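Polyphosphate kinase (Porphyromonas gingivalis, PDB 2O8R) probably catalyses the reversible transfer of the terminal phosphate of ATP onto a growing chain of inorganic polyphosphate, with magnesium as cofactor. Local coordinates at residues H113-R118 with Y204-L209; A512-G517 with N625-A630; K542-Q547 with S615-K620. The protein carries 3 engineered substitutions. One frame throughout, in Å; residues are numbered along the deposited sequence.

Interaction 1: H113-R118 with Y204-L209. With SO4 (sulfate ion), chain H.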
loop_
_atom_site.group_PDB
_atom_site.type_symbol
_atom_site.label_atom_id
_atom_site.label_comp_id
_atom_site.label_asym_id
_atom_site.label_seq_id
_atom_site.Cartn_x
_atom_site.Cartn_y
_atom_site.Cartn_z
ATOM N N HIS A 113 21.694 26.025 4.439
ATOM C CA HIS A 113 20.500 26.243 3.629
ATOM C C HIS A 113 19.187 26.342 4.411
ATOM O O HIS A 113 18.110 26.176 3.841
ATOM C CB HIS A 113 20.409 25.160 2.568
ATOM C CG HIS A 113 21.595 25.123 1.664
ATOM N ND1 HIS A 113 22.734 24.411 1.965
ATOM C CD2 HIS A 113 21.836 25.740 0.483
ATOM C CE1 HIS A 113 23.620 24.574 1.000
ATOM N NE2 HIS A 113 23.099 25.377 0.090
ATOM N N GLY A 114 19.272 26.616 5.708
ATOM C CA GLY A 114 18.072 26.861 6.520
ATOM C C GLY A 114 17.349 25.638 7.066
ATOM O O GLY A 114 16.171 25.721 7.398
ATOM N N ILE A 115 18.046 24.503 7.152
ATOM C CA ILE A 115 17.489 23.286 7.748
ATOM C C ILE A 115 18.262 22.954 9.016
ATOM O O ILE A 115 19.480 22.793 8.983
ATOM C CB ILE A 115 17.586 22.064 6.797
ATOM C CG1 ILE A 115 17.454 22.487 5.327
ATOM C CG2 ILE A 115 16.583 20.964 7.189
ATOM C CD1 ILE A 115 16.067 22.430 4.749
ATOM N N ARG A 116 17.561 22.864 10.143
ATOM C CA ARG A 116 18.213 22.448 11.374
ATOM C C ARG A 116 17.651 21.115 11.815
ATOM O O ARG A 116 16.507 21.009 12.271
ATOM C CB ARG A 116 18.111 23.513 12.463
ATOM C CG ARG A 116 19.230 23.420 13.494
ATOM C CD ARG A 116 19.876 24.782 13.747
ATOM N NE ARG A 116 19.545 25.338 15.053
ATOM C CZ ARG A 116 20.244 25.108 16.161
ATOM N NH1 ARG A 116 21.317 24.327 16.126
ATOM N NH2 ARG A 116 19.869 25.654 17.309
ATOM N N LEU A 117 18.452 20.079 11.608
ATOM C CA LEU A 117 18.101 18.769 12.085
ATOM C C LEU A 117 18.755 18.705 13.430
ATOM O O LEU A 117 19.977 18.629 13.530
ATOM C CB LEU A 117 18.639 17.676 11.161
ATOM C CG LEU A 117 18.363 16.238 11.642
ATOM C CD1 LEU A 117 16.901 16.044 12.038
ATOM C CD2 LEU A 117 18.755 15.219 10.593
ATOM N N ARG A 118 17.946 18.769 14.471
ATOM C CA ARG A 118 18.500 18.884 15.802
ATOM C C ARG A 118 19.054 17.571 16.283
ATOM O O ARG A 118 18.457 16.504 16.109
ATOM C CB ARG A 118 17.499 19.485 16.794
ATOM C CG ARG A 118 17.576 21.010 16.845
ATOM C CD ARG A 118 17.187 21.553 18.213
ATOM N NE ARG A 118 15.817 22.042 18.210
ATOM C CZ ARG A 118 15.487 23.317 18.059
ATOM N NH1 ARG A 118 16.427 24.238 17.914
ATOM N NH2 ARG A 118 14.218 23.674 18.055
ATOM N N TYR A 204 14.079 25.897 9.261
ATOM C CA TYR A 204 13.101 24.858 9.505
ATOM C C TYR A 204 13.728 23.907 10.525
ATOM O O TYR A 204 14.940 23.658 10.491
ATOM C CB TYR A 204 12.795 24.123 8.213
ATOM C CG TYR A 204 11.899 24.900 7.290
ATOM C CD1 TYR A 204 10.526 24.713 7.323
ATOM C CD2 TYR A 204 12.418 25.805 6.376
ATOM C CE1 TYR A 204 9.690 25.415 6.486
ATOM C CE2 TYR A 204 11.584 26.518 5.524
ATOM C CZ TYR A 204 10.216 26.319 5.597
ATOM O OH TYR A 204 9.351 27.006 4.779
ATOM N N TYR A 205 12.912 23.390 11.439
ATOM C CA TYR A 205 13.430 22.581 12.523
ATOM C C TYR A 205 12.943 21.156 12.425
ATOM O O TYR A 205 11.775 20.918 12.102
ATOM C CB TYR A 205 13.046 23.185 13.867
ATOM C CG TYR A 205 13.708 24.516 14.093
ATOM C CD1 TYR A 205 14.988 24.594 14.643
ATOM C CD2 TYR A 205 13.069 25.701 13.729
ATOM C CE1 TYR A 205 15.608 25.820 14.836
ATOM C CE2 TYR A 205 13.675 26.922 13.920
ATOM C CZ TYR A 205 14.943 26.978 14.472
ATOM O OH TYR A 205 15.533 28.202 14.657
ATOM N N TYR A 206 13.843 20.207 12.682
ATOM C CA TYR A 206 13.445 18.813 12.756
ATOM C C TYR A 206 14.076 18.106 13.935
ATOM O O TYR A 206 15.177 18.443 14.371
ATOM C CB TYR A 206 13.783 18.085 11.459
ATOM C CG TYR A 206 13.090 18.672 10.269
ATOM C CD1 TYR A 206 11.755 18.377 10.009
ATOM C CD2 TYR A 206 13.761 19.538 9.406
ATOM C CE1 TYR A 206 11.103 18.913 8.916
ATOM C CE2 TYR A 206 13.116 20.088 8.306
ATOM C CZ TYR A 206 11.784 19.771 8.071
ATOM O OH TYR A 206 11.126 20.307 6.994
ATOM N N SER A 207 13.366 17.112 14.443
ATOM C CA SER A 207 13.856 16.319 15.551
ATOM C C SER A 207 13.643 14.868 15.236
ATOM O O SER A 207 12.635 14.518 14.615
ATOM C CB SER A 207 13.068 16.648 16.805
ATOM O OG SER A 207 13.410 17.925 17.281
ATOM N N PHE A 208 14.591 14.034 15.660
ATOM C CA PHE A 208 14.400 12.577 15.679
ATOM C C PHE A 208 13.317 12.254 16.697
ATOM O O PHE A 208 13.276 12.830 17.791
ATOM C CB PHE A 208 15.678 11.844 16.104
ATOM C CG PHE A 208 16.797 11.897 15.088
ATOM C CD1 PHE A 208 17.026 10.827 14.233
ATOM C CD2 PHE A 208 17.638 12.994 15.009
ATOM C CE1 PHE A 208 18.062 10.859 13.313
ATOM C CE2 PHE A 208 18.676 13.028 14.097
ATOM C CZ PHE A 208 18.889 11.959 13.247
ATOM N N LEU A 209 12.444 11.330 16.340
ATOM C CA LEU A 209 11.438 10.854 17.267
ATOM C C LEU A 209 12.075 10.361 18.566
ATOM O O LEU A 209 11.616 10.725 19.654
ATOM C CB LEU A 209 10.624 9.739 16.620
ATOM C CG LEU A 209 9.287 9.352 17.239
ATOM C CD1 LEU A 209 8.494 10.592 17.608
ATOM C CD2 LEU A 209 8.511 8.465 16.253
HETATM S S SO4 H . 18.221 25.638 20.165
HETATM O O1 SO4 H . 18.189 26.783 19.255
HETATM O O2 SO4 H . 19.357 25.769 21.071
HETATM O O3 SO4 H . 16.969 25.579 20.925
HETATM O O4 SO4 H . 18.386 24.406 19.402
#

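Interaction 2: A512-G517 with N625-A630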
loop_
_atom_site.group_PDB
_atom_site.type_symbol
_atom_site.label_atom_id
_atom_site.label_comp_id
_atom_site.label_asym_id
_atom_site.label_seq_id
_atom_site.Cartn_x
_atom_site.Cartn_y
_atom_site.Cartn_z
ATOM N N ALA A 512 19.262 -18.663 -21.797
ATOM C CA ALA A 512 20.119 -19.355 -20.849
ATOM C C ALA A 512 19.666 -20.801 -20.702
ATOM O O ALA A 512 18.475 -21.093 -20.790
ATOM C CB ALA A 512 20.096 -18.638 -19.502
ATOM N N ARG A 513 20.623 -21.702 -20.483
ATOM C CA ARG A 513 20.355 -23.146 -20.409
ATOM C C ARG A 513 19.962 -23.698 -21.784
ATOM O O ARG A 513 19.455 -24.809 -21.903
ATOM C CB ARG A 513 19.283 -23.476 -19.354
ATOM C CG ARG A 513 19.523 -22.855 -17.981
ATOM C CD ARG A 513 18.361 -23.112 -17.032
ATOM N NE ARG A 513 18.483 -24.411 -16.370
ATOM C CZ ARG A 513 17.822 -25.513 -16.727
ATOM N NH1 ARG A 513 16.968 -25.491 -17.745
ATOM N NH2 ARG A 513 18.013 -26.644 -16.059
ATOM N N TYR A 514 20.203 -22.902 -22.820
ATOM C CA TYR A 514 19.998 -23.329 -24.192
ATOM C C TYR A 514 21.209 -22.973 -25.046
ATOM O O TYR A 514 22.177 -23.724 -25.075
ATOM C CB TYR A 514 18.717 -22.734 -24.763
ATOM C CG TYR A 514 17.473 -23.345 -24.178
ATOM C CD1 TYR A 514 17.001 -24.577 -24.630
ATOM C CD2 TYR A 514 16.768 -22.699 -23.165
ATOM C CE1 TYR A 514 15.860 -25.159 -24.082
ATOM C CE2 TYR A 514 15.618 -23.259 -22.618
ATOM C CZ TYR A 514 15.169 -24.488 -23.083
ATOM O OH TYR A 514 14.027 -25.041 -22.556
ATOM N N ASN A 515 21.178 -21.827 -25.716
ATOM C CA ASN A 515 22.280 -21.454 -26.601
ATOM C C ASN A 515 23.220 -20.382 -26.066
ATOM O O ASN A 515 24.226 -20.078 -26.703
ATOM C CB ASN A 515 21.739 -21.007 -27.959
ATOM C CG ASN A 515 20.707 -19.912 -27.838
ATOM O OD1 ASN A 515 20.393 -19.460 -26.742
ATOM N ND2 ASN A 515 20.173 -19.480 -28.965
HETATM N N MSE A 516 22.904 -19.815 -24.906
HETATM C CA MSE A 516 23.613 -18.620 -24.444
HETATM C C MSE A 516 25.073 -18.813 -24.021
HETATM O O MSE A 516 25.927 -17.970 -24.316
HETATM C CB MSE A 516 22.846 -17.911 -23.344
HETATM C CG MSE A 516 23.388 -16.509 -23.090
HETATM SE SE MSE A 516 22.523 -15.584 -21.615
HETATM C CE MSE A 516 23.232 -16.607 -20.111
ATOM N N GLY A 517 25.351 -19.907 -23.320
ATOM C CA GLY A 517 26.712 -20.196 -22.880
ATOM C C GLY A 517 27.641 -20.302 -24.073
ATOM O O GLY A 517 28.667 -19.632 -24.122
ATOM N N ASN A 625 21.298 -21.247 -13.489
ATOM C CA ASN A 625 20.052 -21.517 -12.756
ATOM C C ASN A 625 18.786 -20.912 -13.367
ATOM O O ASN A 625 17.741 -21.562 -13.422
ATOM C CB ASN A 625 20.173 -21.055 -11.303
ATOM C CG ASN A 625 21.282 -21.753 -10.564
ATOM O OD1 ASN A 625 22.294 -22.131 -11.151
ATOM N ND2 ASN A 625 21.099 -21.934 -9.263
ATOM N N ARG A 626 18.884 -19.665 -13.809
ATOM C CA ARG A 626 17.741 -18.930 -14.332
ATOM C C ARG A 626 17.499 -19.138 -15.830
ATOM O O ARG A 626 18.403 -19.521 -16.574
ATOM C CB ARG A 626 17.934 -17.429 -14.068
ATOM C CG ARG A 626 17.646 -17.004 -12.645
ATOM C CD ARG A 626 18.873 -16.490 -11.944
ATOM N NE ARG A 626 19.175 -15.121 -12.355
ATOM C CZ ARG A 626 18.683 -14.029 -11.774
ATOM N NH1 ARG A 626 19.024 -12.829 -12.227
ATOM N NH2 ARG A 626 17.856 -14.128 -10.741
ATOM N N ILE A 627 16.280 -18.868 -16.279
ATOM C CA ILE A 627 16.103 -18.618 -17.698
ATOM C C ILE A 627 16.191 -17.110 -17.988
ATOM O O ILE A 627 15.421 -16.299 -17.459
ATOM C CB ILE A 627 14.858 -19.327 -18.292
ATOM C CG1 ILE A 627 15.253 -20.751 -18.722
ATOM C CG2 ILE A 627 14.293 -18.554 -19.490
ATOM C CD1 ILE A 627 14.157 -21.545 -19.380
ATOM N N GLU A 628 17.181 -16.758 -18.803
ATOM C CA GLU A 628 17.494 -15.372 -19.135
ATOM C C GLU A 628 17.398 -15.171 -20.635
ATOM O O GLU A 628 17.297 -16.135 -21.394
ATOM C CB GLU A 628 18.936 -15.048 -18.723
ATOM C CG GLU A 628 19.285 -15.380 -17.289
ATOM C CD GLU A 628 18.972 -14.257 -16.312
ATOM O OE1 GLU A 628 18.533 -13.175 -16.742
ATOM O OE2 GLU A 628 19.188 -14.460 -15.100
ATOM N N THR A 629 17.455 -13.919 -21.067
ATOM C CA THR A 629 17.550 -13.626 -22.494
ATOM C C THR A 629 18.675 -12.669 -22.844
ATOM O O THR A 629 19.066 -11.815 -22.044
ATOM C CB THR A 629 16.253 -13.039 -23.067
ATOM O OG1 THR A 629 15.841 -11.906 -22.279
ATOM C CG2 THR A 629 15.170 -14.089 -23.095
ATOM N N ALA A 630 19.192 -12.829 -24.055
ATOM C CA ALA A 630 20.011 -11.804 -24.673
ATOM C C ALA A 630 19.596 -11.694 -26.130
ATOM O O ALA A 630 19.265 -12.693 -26.779
ATOM C CB ALA A 630 21.486 -12.128 -24.548
#

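Interaction 3: K542-Q547 with S615-K620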
loop_
_atom_site.group_PDB
_atom_site.type_symbol
_atom_site.label_atom_id
_atom_site.label_comp_id
_atom_site.label_asym_id
_atom_site.label_seq_id
_atom_site.Cartn_x
_atom_site.Cartn_y
_atom_site.Cartn_z
ATOM N N LYS A 542 28.888 -4.096 -20.428
ATOM C CA LYS A 542 28.285 -3.394 -19.295
ATOM C C LYS A 542 27.273 -4.263 -18.577
ATOM O O LYS A 542 26.349 -4.776 -19.197
ATOM C CB LYS A 542 27.599 -2.126 -19.755
ATOM C CG LYS A 542 26.817 -1.417 -18.663
ATOM C CD LYS A 542 26.097 -0.189 -19.212
ATOM C CE LYS A 542 25.312 0.476 -18.142
ATOM N NZ LYS A 542 26.268 1.225 -17.328
HETATM N N MSE A 543 27.453 -4.421 -17.271
HETATM C CA MSE A 543 26.494 -5.154 -16.465
HETATM C C MSE A 543 26.505 -4.763 -14.984
HETATM O O MSE A 543 27.356 -4.000 -14.529
HETATM C CB MSE A 543 26.738 -6.631 -16.607
HETATM C CG MSE A 543 28.069 -7.083 -16.071
HETATM SE SE MSE A 543 28.604 -8.718 -16.976
HETATM C CE MSE A 543 26.984 -9.034 -18.056
ATOM N N ASN A 544 25.532 -5.278 -14.245
ATOM C CA ASN A 544 25.406 -4.965 -12.840
ATOM C C ASN A 544 26.422 -5.778 -12.070
ATOM O O ASN A 544 26.979 -5.309 -11.082
ATOM C CB ASN A 544 23.987 -5.243 -12.326
ATOM C CG ASN A 544 22.948 -4.295 -12.910
ATOM O OD1 ASN A 544 22.174 -4.672 -13.788
ATOM N ND2 ASN A 544 22.921 -3.065 -12.418
ATOM N N GLY A 545 26.689 -6.989 -12.544
ATOM C CA GLY A 545 27.603 -7.879 -11.843
ATOM C C GLY A 545 28.385 -8.831 -12.716
ATOM O O GLY A 545 27.859 -9.372 -13.687
ATOM N N LEU A 546 29.654 -9.023 -12.351
ATOM C CA LEU A 546 30.527 -10.027 -12.943
ATOM C C LEU A 546 31.199 -10.849 -11.838
ATOM O O LEU A 546 31.971 -10.334 -11.022
ATOM C CB LEU A 546 31.575 -9.370 -13.837
ATOM C CG LEU A 546 32.566 -10.342 -14.472
ATOM C CD1 LEU A 546 31.830 -11.382 -15.275
ATOM C CD2 LEU A 546 33.570 -9.593 -15.333
ATOM N N GLN A 547 30.905 -12.138 -11.820
ATOM C CA GLN A 547 31.307 -12.964 -10.706
ATOM C C GLN A 547 31.611 -14.397 -11.157
ATOM O O GLN A 547 32.319 -15.128 -10.464
ATOM C CB GLN A 547 30.194 -12.917 -9.646
ATOM C CG GLN A 547 30.465 -13.626 -8.336
ATOM C CD GLN A 547 29.983 -15.058 -8.335
ATOM O OE1 GLN A 547 29.330 -15.510 -9.278
ATOM N NE2 GLN A 547 30.304 -15.785 -7.272
ATOM N N SER A 615 19.104 -9.571 -20.221
ATOM C CA SER A 615 18.442 -9.624 -18.925
ATOM C C SER A 615 19.400 -10.123 -17.852
ATOM O O SER A 615 19.167 -9.921 -16.667
ATOM C CB SER A 615 17.224 -10.547 -18.986
ATOM O OG SER A 615 17.628 -11.897 -19.092
ATOM N N ALA A 616 20.486 -10.762 -18.271
ATOM C CA ALA A 616 21.421 -11.374 -17.330
ATOM C C ALA A 616 22.688 -10.564 -17.090
ATOM O O ALA A 616 23.238 -9.967 -18.015
ATOM C CB ALA A 616 21.796 -12.769 -17.806
ATOM N N ASP A 617 23.131 -10.545 -15.835
ATOM C CA ASP A 617 24.525 -10.271 -15.490
ATOM C C ASP A 617 25.242 -11.602 -15.583
ATOM O O ASP A 617 24.602 -12.635 -15.703
ATOM C CB ASP A 617 24.645 -9.782 -14.058
ATOM C CG ASP A 617 23.721 -8.646 -13.753
ATOM O OD1 ASP A 617 23.751 -7.650 -14.497
ATOM O OD2 ASP A 617 22.970 -8.746 -12.766
ATOM N N TRP A 618 26.564 -11.599 -15.510
ATOM C CA TRP A 618 27.297 -12.854 -15.555
ATOM C C TRP A 618 27.688 -13.294 -14.149
ATOM O O TRP A 618 28.851 -13.195 -13.735
ATOM C CB TRP A 618 28.522 -12.740 -16.451
ATOM C CG TRP A 618 28.217 -12.463 -17.881
ATOM C CD1 TRP A 618 27.012 -12.599 -18.511
ATOM C CD2 TRP A 618 29.149 -12.039 -18.885
ATOM N NE1 TRP A 618 27.135 -12.259 -19.837
ATOM C CE2 TRP A 618 28.437 -11.914 -20.091
ATOM C CE3 TRP A 618 30.514 -11.742 -18.875
ATOM C CZ2 TRP A 618 29.045 -11.516 -21.277
ATOM C CZ3 TRP A 618 31.117 -11.345 -20.057
ATOM C CH2 TRP A 618 30.383 -11.232 -21.238
HETATM N N MSE A 619 26.694 -13.759 -13.408
HETATM C CA MSE A 619 26.935 -14.376 -12.117
HETATM C C MSE A 619 27.026 -15.876 -12.344
HETATM O O MSE A 619 26.892 -16.335 -13.476
HETATM C CB MSE A 619 25.778 -14.081 -11.180
HETATM C CG MSE A 619 25.288 -12.655 -11.209
HETATM SE SE MSE A 619 26.522 -11.341 -10.469
HETATM C CE MSE A 619 25.203 -10.007 -9.885
ATOM N N LYS A 620 27.247 -16.643 -11.278
ATOM C CA LYS A 620 27.138 -18.103 -11.354
ATOM C C LYS A 620 25.675 -18.489 -11.572
ATOM O O LYS A 620 25.349 -19.143 -12.560
ATOM C CB LYS A 620 27.658 -18.739 -10.070
ATOM C CG LYS A 620 27.628 -20.260 -10.043
ATOM C CD LYS A 620 29.030 -20.844 -10.166
ATOM C CE LYS A 620 29.362 -21.752 -8.975
ATOM N NZ LYS A 620 28.255 -22.699 -8.641
#

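Interaction 1: H113-R118 with Y204-L209
The Arg118 side chain folds over Tyr205 on the neighbouring strand. Its CB lies 3.5 Å from Tyr206 O. CD lies near sulfate O4. The bend at chi3 (-100°) then turns NE and the guanidinium over Tyr205. NE also faces sulfate O4, more distantly. CZ sits 3.7 Å from Tyr205 CD1, and NH2 is 3.6 Å from the same carbon. The guanidinium and the ring are 26° from parallel, and the ring carbon lies off-centre under one guanidinium face. NH1 points to sulfate O4, but the modelled separation is too short to be trusted. Arg116 NH2 gives a weak hydrogen bond to sulfate O1 (2.8 Å). Two arginines thus line a site for an anion that probably comes from the crystallisation liquor.

Tyr204, Tyr206 and Ile115 lie on the other face of the sheet. Ile115 CG2 touches the edge of the Tyr206 ring at CE2 (3.7 Å). Leu117 CD1 packs on Tyr206 CB (3.8 Å).

The backbones run parallel and are joined by four hydrogen bonds. Tyr204 N binds Gly114 O, Arg116 N binds Tyr204 O, Tyr206 N binds Arg116 O, and Arg118 N binds Tyr206 O. Gly114, with positive phi, is the C-prime residue of the Schellman motif that closes helix 83-112.

Strand 115-118 is an outermost strand of a three-stranded mixed sheet. Strand 204-208 lies in the middle, antiparallel to strand 192-195. The pairing of 115-118 with 204-208 joins the N-terminal family region to the middle one. Leu117 packs against Phe102 and Leu107 of helix 83-112.

Interaction 2: A512-G517 with N625-A630
The Tyr514 ring presents its edge to Ile627, with CE2 3.9 Å from CD1 of the isoleucine, which lies near the ring plane. Ile496 of helix 484-497 also touches this tyrosine. The second flat group, the Arg513 guanidinium, lies obliquely to Asn625 O. The closer touch of this side chain is made by its CD, 3.6 Å from Arg626 O. Its NE gives a weak hydrogen bond to Tyr624 O. The contact lies at one edge of the large mixed sheet of the second C-terminal domain, which belongs to the phospholipase D-like clan. Here the turn from strand 510-511 into helix 516-532 meets the loop that enters strand 629-632.

The loop also faces the presumed active site. Glu628 is bent at chi2 (-88°), which turns its carboxylate away from residues 512-517. OE2 forms a salt bridge with Arg626 NE (2.8 Å), although the hydrogen bond within it is weak. OE1 is hydrogen-bonded to Ser615 OG and to ND1 of His439, the predicted phosphohistidine. Glu628 may therefore help to orient that imidazole.

Ala512 CB packs against the other segment, 3.5 Å from Arg626 O and 3.9 Å from Glu628 CB. Ala512 N gives a hydrogen bond of 3.2 Å to Glu628 O, arriving 41° out of the carbonyl plane.

Interaction 3: K542-Q547 with S615-K620
Asp617 OD1 is held by two groups. It takes a hydrogen bond from Asn544 N (3.0 Å) and a salt bridge from Arg599 NE. The Asn544 N-H arrives from above the carboxylate plane, 53° out of it. These bonds help to hold the buried carboxylate, whose OD2 is also hydrogen-bonded elsewhere, and probably favour its charged form. Asp617 CB meanwhile rests 3.3 Å from Gly545 O.

Beside it, the selenomethionine Met543 lies over the Trp618 indole. CE stands 3.5 Å from the centroid of the five-membered ring, 6° off its normal, in a CH-pi contact. SE is above the same face, 4.1 Å from that centroid, and makes the contact a Met-aromatic one. Chi1 of 64° places Met543 CG between the backbone N and the carbonyl carbon, directing the chain toward this ring. Leu546 CD1 touches the indole at its edge.

In the phospholipase D-like domain, strand 538-543 is central in the sheet. Its exit loop runs nearly parallel to the loop between strand 610-614 and helix 620-624. Leu546 and Trp618 form a single backbone bridge. Trp618 N binds Gly545 O, and Gln547 N binds Trp618 O (3.0 Å). Asn544 lies against His597, a predicted ATP-binding residue.

Further along, Met619 CE packs on Gly545 CA (3.8 Å). Gln547 bends at chi2, and its OE1 accepts a hydrogen bond from Lys620 N (3.1 Å).

Interaction 1 stands apart, on the opposite side of the chain's centre from the other two. Its centre is about 51 Å from that of interaction 2 and about 41 Å from that of interaction 3. Interactions 2 and 3 share one domain and one sheet. Their centres are about 12 Å apart, and interaction 3 is nested in the loop closed by interaction 2. They meet where Ser615 OG lies 2.8 Å from Thr629 N. Interactions 1 and 3 are mostly buried; interaction 2 is partly open. Regular strand pairing dominates interaction 1. Interaction 2 relies on packing and a single cross-segment hydrogen bond, while interaction 3 mixes side-chain and backbone bonds near the predicted ATP site.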